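Local coordinates for VAL-1 (Chlorella virus, PDB 3GNE), which probably cleaves alginate by beta-elimination, as a viral alginate lyase of polysaccharide lyase family 14, at residues A[119-131]-A[146-160]. Residues are numbered along the deposited sequence; the frame is centred on the assembly and turned at random. Where two conformers were deposited one is given.
Sequences WQEKGGVIDYIYP and GHGIGFFQDDFKNAL. With FLC (citrate anion), chain C.
Y128 reaches across to G148 from the middle of the antiparallel ladder that joins strand 125-130 to strand 149-151. Its CG lies anti to the backbone N (chi1 -173°), and the ring runs out beside the neighbouring backbone. From CB outward, CD1 lies 4.0 Å from both G148 C and I149 O. CE1 comes closer, 3.4 Å from G148 C, and CE2 turns toward the citrate. At the tip the hydroxyl is gripped twice: Y128 OH accepts the N-H of G148 at 2.8 Å. It donates to citrate OB1, at the edge of the ring near its plane, at 2.6 Å. Those two bonds hold the hydroxyl in place, while the packing of CE1 on G148 bears on the turn of the ring.

The other carboxylate oxygen, OB2, is held by Y130 OH and, almost straight (178°), by H147 ND1 at 2.8 Å; it meets the edges of both rings. The citrate, probably from the crystallisation liquor, is also hydrogen-bonded by K92, G105 and R116.

Below this site the backbones pair in register, D127 with F151 and I129 with I149 as hydrogen-bonded pairs flanking Y128 with G150. On the face opposite Y128, I129 CD1 touches F151 CE2 at 4.0 Å, while D127, whose carboxylate bonds S188, lies alongside the ring of F152. Past F151 the regular ladder ends: a water links V125 O to Q153 O, V125 CG2 packs on L160 CG at 3.6 Å, and L160 N bonds the O of G123, which with G124 forms a G1 bulge facing Q120.

Strand 149-151 is thus the edge of a seven-stranded antiparallel sheet in a concanavalin-like beta-sandwich; Y128 and Y130 of strand 125-130 and H147, just before strand 149-151, line an anion-binding pocket, consistent with the carboxylate-rich substrate of an alginate lyase.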
loop_
_atom_site.group_PDB
_atom_site.type_symbol
_atom_site.label_atom_id
_atom_site.label_comp_id
_atom_site.label_asym_id
_atom_site.label_seq_id
_atom_site.Cartn_x
_atom_site.Cartn_y
_atom_site.Cartn_z
ATOM N N TRP A 119 -6.703 4.262 -3.385
ATOM C CA TRP A 119 -8.122 4.541 -3.600
ATOM C C TRP A 119 -8.261 5.347 -4.885
ATOM O O TRP A 119 -7.260 5.882 -5.391
ATOM C CB TRP A 119 -8.774 5.215 -2.416
ATOM C CG TRP A 119 -8.621 6.707 -2.238
ATOM C CD1 TRP A 119 -9.383 7.666 -2.848
ATOM C CD2 TRP A 119 -7.681 7.414 -1.409
ATOM N NE1 TRP A 119 -8.994 8.940 -2.468
ATOM C CE2 TRP A 119 -7.935 8.795 -1.570
ATOM C CE3 TRP A 119 -6.647 7.018 -0.556
ATOM C CZ2 TRP A 119 -7.219 9.792 -0.914
ATOM C CZ3 TRP A 119 -5.932 7.995 0.098
ATOM C CH2 TRP A 119 -6.209 9.369 -0.076
ATOM N N GLN A 120 -9.482 5.438 -5.384
ATOM C CA GLN A 120 -9.785 6.093 -6.633
ATOM C C GLN A 120 -11.001 6.982 -6.414
ATOM O O GLN A 120 -11.594 7.045 -5.351
ATOM C CB GLN A 120 -10.143 5.052 -7.706
ATOM C CG GLN A 120 -8.987 4.047 -7.956
ATOM C CD GLN A 120 -7.908 4.708 -8.802
ATOM O OE1 GLN A 120 -6.953 5.381 -8.295
ATOM N NE2 GLN A 120 -8.043 4.485 -10.067
ATOM N N GLU A 121 -11.381 7.718 -7.456
ATOM C CA GLU A 121 -12.626 8.439 -7.455
ATOM C C GLU A 121 -13.783 7.561 -6.949
ATOM O O GLU A 121 -13.825 6.366 -7.213
ATOM C CB GLU A 121 -12.982 8.863 -8.888
ATOM C CG GLU A 121 -12.072 9.927 -9.465
ATOM C CD GLU A 121 -12.464 10.200 -10.894
ATOM O OE1 GLU A 121 -11.578 10.141 -11.770
ATOM O OE2 GLU A 121 -13.650 10.499 -11.119
ATOM N N LYS A 122 -14.677 8.203 -6.216
ATOM C CA LYS A 122 -15.901 7.539 -5.754
ATOM C C LYS A 122 -15.600 6.331 -4.898
ATOM O O LYS A 122 -16.456 5.446 -4.749
ATOM C CB LYS A 122 -16.820 7.186 -6.917
ATOM C CG LYS A 122 -17.305 8.430 -7.660
ATOM C CD LYS A 122 -18.144 8.074 -8.894
ATOM C CE LYS A 122 -18.825 9.257 -9.574
ATOM N NZ LYS A 122 -17.790 10.072 -10.286
ATOM N N GLY A 123 -14.425 6.292 -4.249
ATOM C CA GLY A 123 -14.162 5.186 -3.354
ATOM C C GLY A 123 -13.756 3.893 -4.011
ATOM O O GLY A 123 -13.752 2.797 -3.457
ATOM N N GLY A 124 -13.308 4.010 -5.294
ATOM C CA GLY A 124 -12.769 2.795 -5.941
ATOM C C GLY A 124 -11.430 2.417 -5.356
ATOM O O GLY A 124 -10.835 3.164 -4.580
ATOM N N VAL A 125 -10.932 1.230 -5.759
ATOM C CA VAL A 125 -9.647 0.730 -5.324
ATOM C C VAL A 125 -8.924 0.199 -6.536
ATOM O O VAL A 125 -9.560 -0.381 -7.423
ATOM C CB VAL A 125 -9.804 -0.357 -4.227
ATOM C CG1 VAL A 125 -8.459 -0.979 -3.812
ATOM C CG2 VAL A 125 -10.487 0.253 -3.007
ATOM N N ILE A 126 -7.601 0.354 -6.529
ATOM C CA ILE A 126 -6.751 -0.354 -7.497
ATOM C C ILE A 126 -5.522 -0.872 -6.779
ATOM O O ILE A 126 -5.104 -0.416 -5.733
ATOM C CB ILE A 126 -6.263 0.550 -8.658
ATOM C CG1 ILE A 126 -5.574 1.812 -8.135
ATOM C CG2 ILE A 126 -7.419 0.913 -9.587
ATOM C CD1 ILE A 126 -4.760 2.550 -9.202
ATOM N N ASP A 127 -4.912 -1.908 -7.421
ATOM C CA ASP A 127 -3.539 -2.279 -7.200
ATOM C C ASP A 127 -2.655 -1.292 -7.963
ATOM O O ASP A 127 -3.012 -0.926 -9.072
ATOM C CB ASP A 127 -3.336 -3.701 -7.737
ATOM C CG ASP A 127 -2.067 -4.353 -7.289
ATOM O OD1 ASP A 127 -1.366 -3.782 -6.395
ATOM O OD2 ASP A 127 -1.706 -5.384 -7.852
ATOM N N TYR A 128 -1.552 -0.857 -7.391
ATOM C CA TYR A 128 -0.735 0.187 -8.011
ATOM C C TYR A 128 0.746 -0.219 -7.915
ATOM O O TYR A 128 1.304 -0.274 -6.814
ATOM C CB TYR A 128 -1.013 1.489 -7.287
ATOM C CG TYR A 128 -0.376 2.702 -7.926
ATOM C CD1 TYR A 128 -0.749 3.089 -9.233
ATOM C CD2 TYR A 128 0.574 3.448 -7.218
ATOM C CE1 TYR A 128 -0.173 4.201 -9.847
ATOM C CE2 TYR A 128 1.122 4.583 -7.822
ATOM C CZ TYR A 128 0.765 4.960 -9.120
ATOM O OH TYR A 128 1.282 6.065 -9.740
ATOM N N ILE A 129 1.324 -0.531 -9.038
ATOM C CA ILE A 129 2.634 -1.185 -9.092
ATOM C C ILE A 129 3.670 -0.298 -9.744
ATOM O O ILE A 129 3.446 0.205 -10.851
ATOM C CB ILE A 129 2.515 -2.520 -9.877
ATOM C CG1 ILE A 129 1.525 -3.440 -9.162
ATOM C CG2 ILE A 129 3.911 -3.168 -10.038
ATOM C CD1 ILE A 129 1.331 -4.801 -9.847
ATOM N N TYR A 130 4.844 -0.175 -9.138
ATOM C CA TYR A 130 6.034 0.356 -9.797
ATOM C C TYR A 130 6.941 -0.856 -10.040
ATOM O O TYR A 130 7.472 -1.403 -9.039
ATOM C CB TYR A 130 6.786 1.351 -8.927
ATOM C CG TYR A 130 6.406 2.816 -9.081
ATOM C CD1 TYR A 130 5.142 3.297 -8.703
ATOM C CD2 TYR A 130 7.343 3.736 -9.529
ATOM C CE1 TYR A 130 4.832 4.661 -8.836
ATOM C CE2 TYR A 130 7.018 5.075 -9.667
ATOM C CZ TYR A 130 5.773 5.532 -9.315
ATOM O OH TYR A 130 5.522 6.888 -9.459
ATOM N N PRO A 131 7.092 -1.289 -11.277
ATOM C CA PRO A 131 7.998 -2.424 -11.545
ATOM C C PRO A 131 9.436 -1.965 -11.733
ATOM O O PRO A 131 9.677 -0.765 -11.888
ATOM C CB PRO A 131 7.413 -2.969 -12.878
ATOM C CG PRO A 131 6.974 -1.687 -13.585
ATOM C CD PRO A 131 6.445 -0.774 -12.499
ATOM N N GLY A 146 7.503 6.728 -15.919
ATOM C CA GLY A 146 6.355 7.547 -15.519
ATOM C C GLY A 146 5.792 7.141 -14.170
ATOM O O GLY A 146 6.536 6.794 -13.268
ATOM N N HIS A 147 4.470 7.230 -14.007
ATOM C CA HIS A 147 3.788 6.854 -12.802
ATOM C C HIS A 147 3.614 5.349 -12.720
ATOM O O HIS A 147 3.987 4.636 -13.658
ATOM C CB HIS A 147 2.390 7.504 -12.718
ATOM C CG HIS A 147 2.516 9.009 -12.641
ATOM N ND1 HIS A 147 2.887 9.683 -11.510
ATOM C CD2 HIS A 147 2.312 9.934 -13.608
ATOM C CE1 HIS A 147 2.911 11.004 -11.771
ATOM N NE2 HIS A 147 2.565 11.169 -13.035
ATOM N N GLY A 148 3.072 4.893 -11.581
ATOM C CA GLY A 148 2.827 3.466 -11.434
ATOM C C GLY A 148 1.728 2.993 -12.368
ATOM O O GLY A 148 1.014 3.757 -13.048
ATOM N N ILE A 149 1.562 1.671 -12.351
ATOM C CA ILE A 149 0.611 0.975 -13.202
ATOM C C ILE A 149 -0.542 0.436 -12.343
ATOM O O ILE A 149 -0.333 -0.302 -11.370
ATOM C CB ILE A 149 1.295 -0.199 -13.945
ATOM C CG1 ILE A 149 2.653 0.182 -14.526
ATOM C CG2 ILE A 149 0.350 -0.750 -15.008
ATOM C CD1 ILE A 149 2.670 1.360 -15.484
ATOM N N GLY A 150 -1.764 0.831 -12.710
ATOM C CA GLY A 150 -2.960 0.422 -11.936
ATOM C C GLY A 150 -3.584 -0.818 -12.543
ATOM O O GLY A 150 -3.577 -0.982 -13.760
ATOM N N PHE A 151 -4.111 -1.647 -11.631
ATOM C CA PHE A 151 -4.897 -2.826 -12.027
ATOM C C PHE A 151 -6.146 -2.895 -11.162
ATOM O O PHE A 151 -6.143 -2.410 -10.017
ATOM C CB PHE A 151 -4.107 -4.132 -11.809
ATOM C CG PHE A 151 -2.861 -4.168 -12.715
ATOM C CD1 PHE A 151 -2.960 -4.780 -13.955
ATOM C CD2 PHE A 151 -1.678 -3.608 -12.295
ATOM C CE1 PHE A 151 -1.874 -4.827 -14.794
ATOM C CE2 PHE A 151 -0.585 -3.650 -13.126
ATOM C CZ PHE A 151 -0.660 -4.237 -14.400
ATOM N N PHE A 152 -7.190 -3.521 -11.739
ATOM C CA PHE A 152 -8.423 -3.860 -11.021
ATOM C C PHE A 152 -9.391 -2.697 -10.951
ATOM O O PHE A 152 -10.387 -2.801 -10.215
ATOM C CB PHE A 152 -8.211 -4.467 -9.633
ATOM C CG PHE A 152 -7.194 -5.575 -9.541
ATOM C CD1 PHE A 152 -7.060 -6.512 -10.553
ATOM C CD2 PHE A 152 -6.376 -5.662 -8.397
ATOM C CE1 PHE A 152 -6.126 -7.522 -10.441
ATOM C CE2 PHE A 152 -5.450 -6.691 -8.283
ATOM C CZ PHE A 152 -5.334 -7.619 -9.297
ATOM N N GLN A 153 -9.184 -1.634 -11.732
ATOM C CA GLN A 153 -10.130 -0.529 -11.603
ATOM C C GLN A 153 -11.590 -0.911 -11.860
ATOM O O GLN A 153 -12.492 -0.396 -11.215
ATOM C CB GLN A 153 -9.727 0.583 -12.563
ATOM C CG GLN A 153 -10.438 1.875 -12.137
ATOM C CD GLN A 153 -10.064 2.963 -13.136
ATOM O OE1 GLN A 153 -10.409 2.856 -14.332
ATOM N NE2 GLN A 153 -9.402 3.962 -12.604
ATOM N N ASP A 154 -11.846 -1.868 -12.761
ATOM C CA ASP A 154 -13.233 -2.240 -13.014
ATOM C C ASP A 154 -13.801 -3.208 -11.999
ATOM O O ASP A 154 -14.989 -3.531 -12.064
ATOM C CB ASP A 154 -13.343 -2.832 -14.435
ATOM C CG ASP A 154 -13.324 -1.783 -15.546
ATOM O OD1 ASP A 154 -13.499 -0.593 -15.204
ATOM O OD2 ASP A 154 -13.128 -2.186 -16.727
ATOM N N ASP A 155 -12.992 -3.702 -11.075
ATOM C CA ASP A 155 -13.440 -4.715 -10.142
ATOM C C ASP A 155 -13.794 -4.106 -8.802
ATOM O O ASP A 155 -14.491 -4.792 -8.038
ATOM C CB ASP A 155 -12.334 -5.773 -9.962
ATOM C CG ASP A 155 -11.867 -6.405 -11.261
ATOM O OD1 ASP A 155 -12.764 -6.889 -11.976
ATOM O OD2 ASP A 155 -10.646 -6.402 -11.501
ATOM N N PHE A 156 -13.381 -2.886 -8.506
ATOM C CA PHE A 156 -13.580 -2.342 -7.173
ATOM C C PHE A 156 -14.174 -0.954 -7.242
ATOM O O PHE A 156 -13.904 -0.118 -6.395
ATOM C CB PHE A 156 -12.247 -2.280 -6.391
ATOM C CG PHE A 156 -11.664 -3.668 -6.098
ATOM C CD1 PHE A 156 -10.466 -4.043 -6.666
ATOM C CD2 PHE A 156 -12.309 -4.563 -5.272
ATOM C CE1 PHE A 156 -9.876 -5.277 -6.422
ATOM C CE2 PHE A 156 -11.760 -5.797 -4.989
ATOM C CZ PHE A 156 -10.543 -6.149 -5.571
ATOM N N LYS A 157 -14.990 -0.677 -8.271
ATOM C CA LYS A 157 -15.617 0.646 -8.303
ATOM C C LYS A 157 -16.465 0.823 -7.039
ATOM O O LYS A 157 -17.194 -0.075 -6.600
ATOM C CB LYS A 157 -16.446 0.898 -9.570
ATOM C CG LYS A 157 -15.661 0.926 -10.873
ATOM C CD LYS A 157 -16.425 1.424 -12.092
ATOM C CE LYS A 157 -15.646 1.021 -13.377
ATOM N NZ LYS A 157 -14.270 1.617 -13.287
ATOM N N ASN A 158 -16.372 2.001 -6.445
ATOM C CA ASN A 158 -17.092 2.369 -5.238
ATOM C C ASN A 158 -17.016 1.294 -4.165
ATOM O O ASN A 158 -17.941 1.101 -3.370
ATOM C CB ASN A 158 -18.538 2.676 -5.658
ATOM C CG ASN A 158 -19.305 3.325 -4.533
ATOM O OD1 ASN A 158 -18.839 4.297 -3.914
ATOM N ND2 ASN A 158 -20.484 2.754 -4.280
ATOM N N ALA A 159 -15.893 0.587 -4.103
ATOM C CA ALA A 159 -15.788 -0.497 -3.127
ATOM C C ALA A 159 -15.690 0.034 -1.699
ATOM O O ALA A 159 -16.106 -0.634 -0.749
ATOM C CB ALA A 159 -14.578 -1.383 -3.439
ATOM N N LEU A 160 -15.098 1.206 -1.540
ATOM C CA LEU A 160 -14.939 1.801 -0.202
ATOM C C LEU A 160 -16.222 2.540 0.156
ATOM O O LEU A 160 -16.520 3.616 -0.387
ATOM C CB LEU A 160 -13.734 2.730 -0.177
ATOM C CG LEU A 160 -12.408 2.060 -0.544
ATOM C CD1 LEU A 160 -11.339 3.149 -0.705
ATOM C CD2 LEU A 160 -11.998 1.053 0.543
HETATM C CAC FLC C . 4.015 8.038 -5.607
HETATM C CA FLC C . 4.178 9.359 -6.334
HETATM C CB FLC C . 2.887 9.712 -7.082
HETATM C CBC FLC C . 2.652 8.598 -8.100
HETATM C CG FLC C . 3.095 11.038 -7.807
HETATM C CGC FLC C . 1.879 11.517 -8.614
HETATM O OA1 FLC C . 3.203 7.962 -4.699
HETATM O OA2 FLC C . 4.710 7.108 -5.976
HETATM O OB1 FLC C . 1.719 7.807 -7.861
HETATM O OB2 FLC C . 3.437 8.501 -9.077
HETATM O OG1 FLC C . 1.009 10.708 -8.922
HETATM O OG2 FLC C . 1.877 12.733 -8.962
HETATM O OHB FLC C . 1.835 9.844 -6.143
HETATM O O HOH W 1 -15.017 4.013 -8.241
HETATM O O HOH W 2 -11.819 0.666 -8.807
#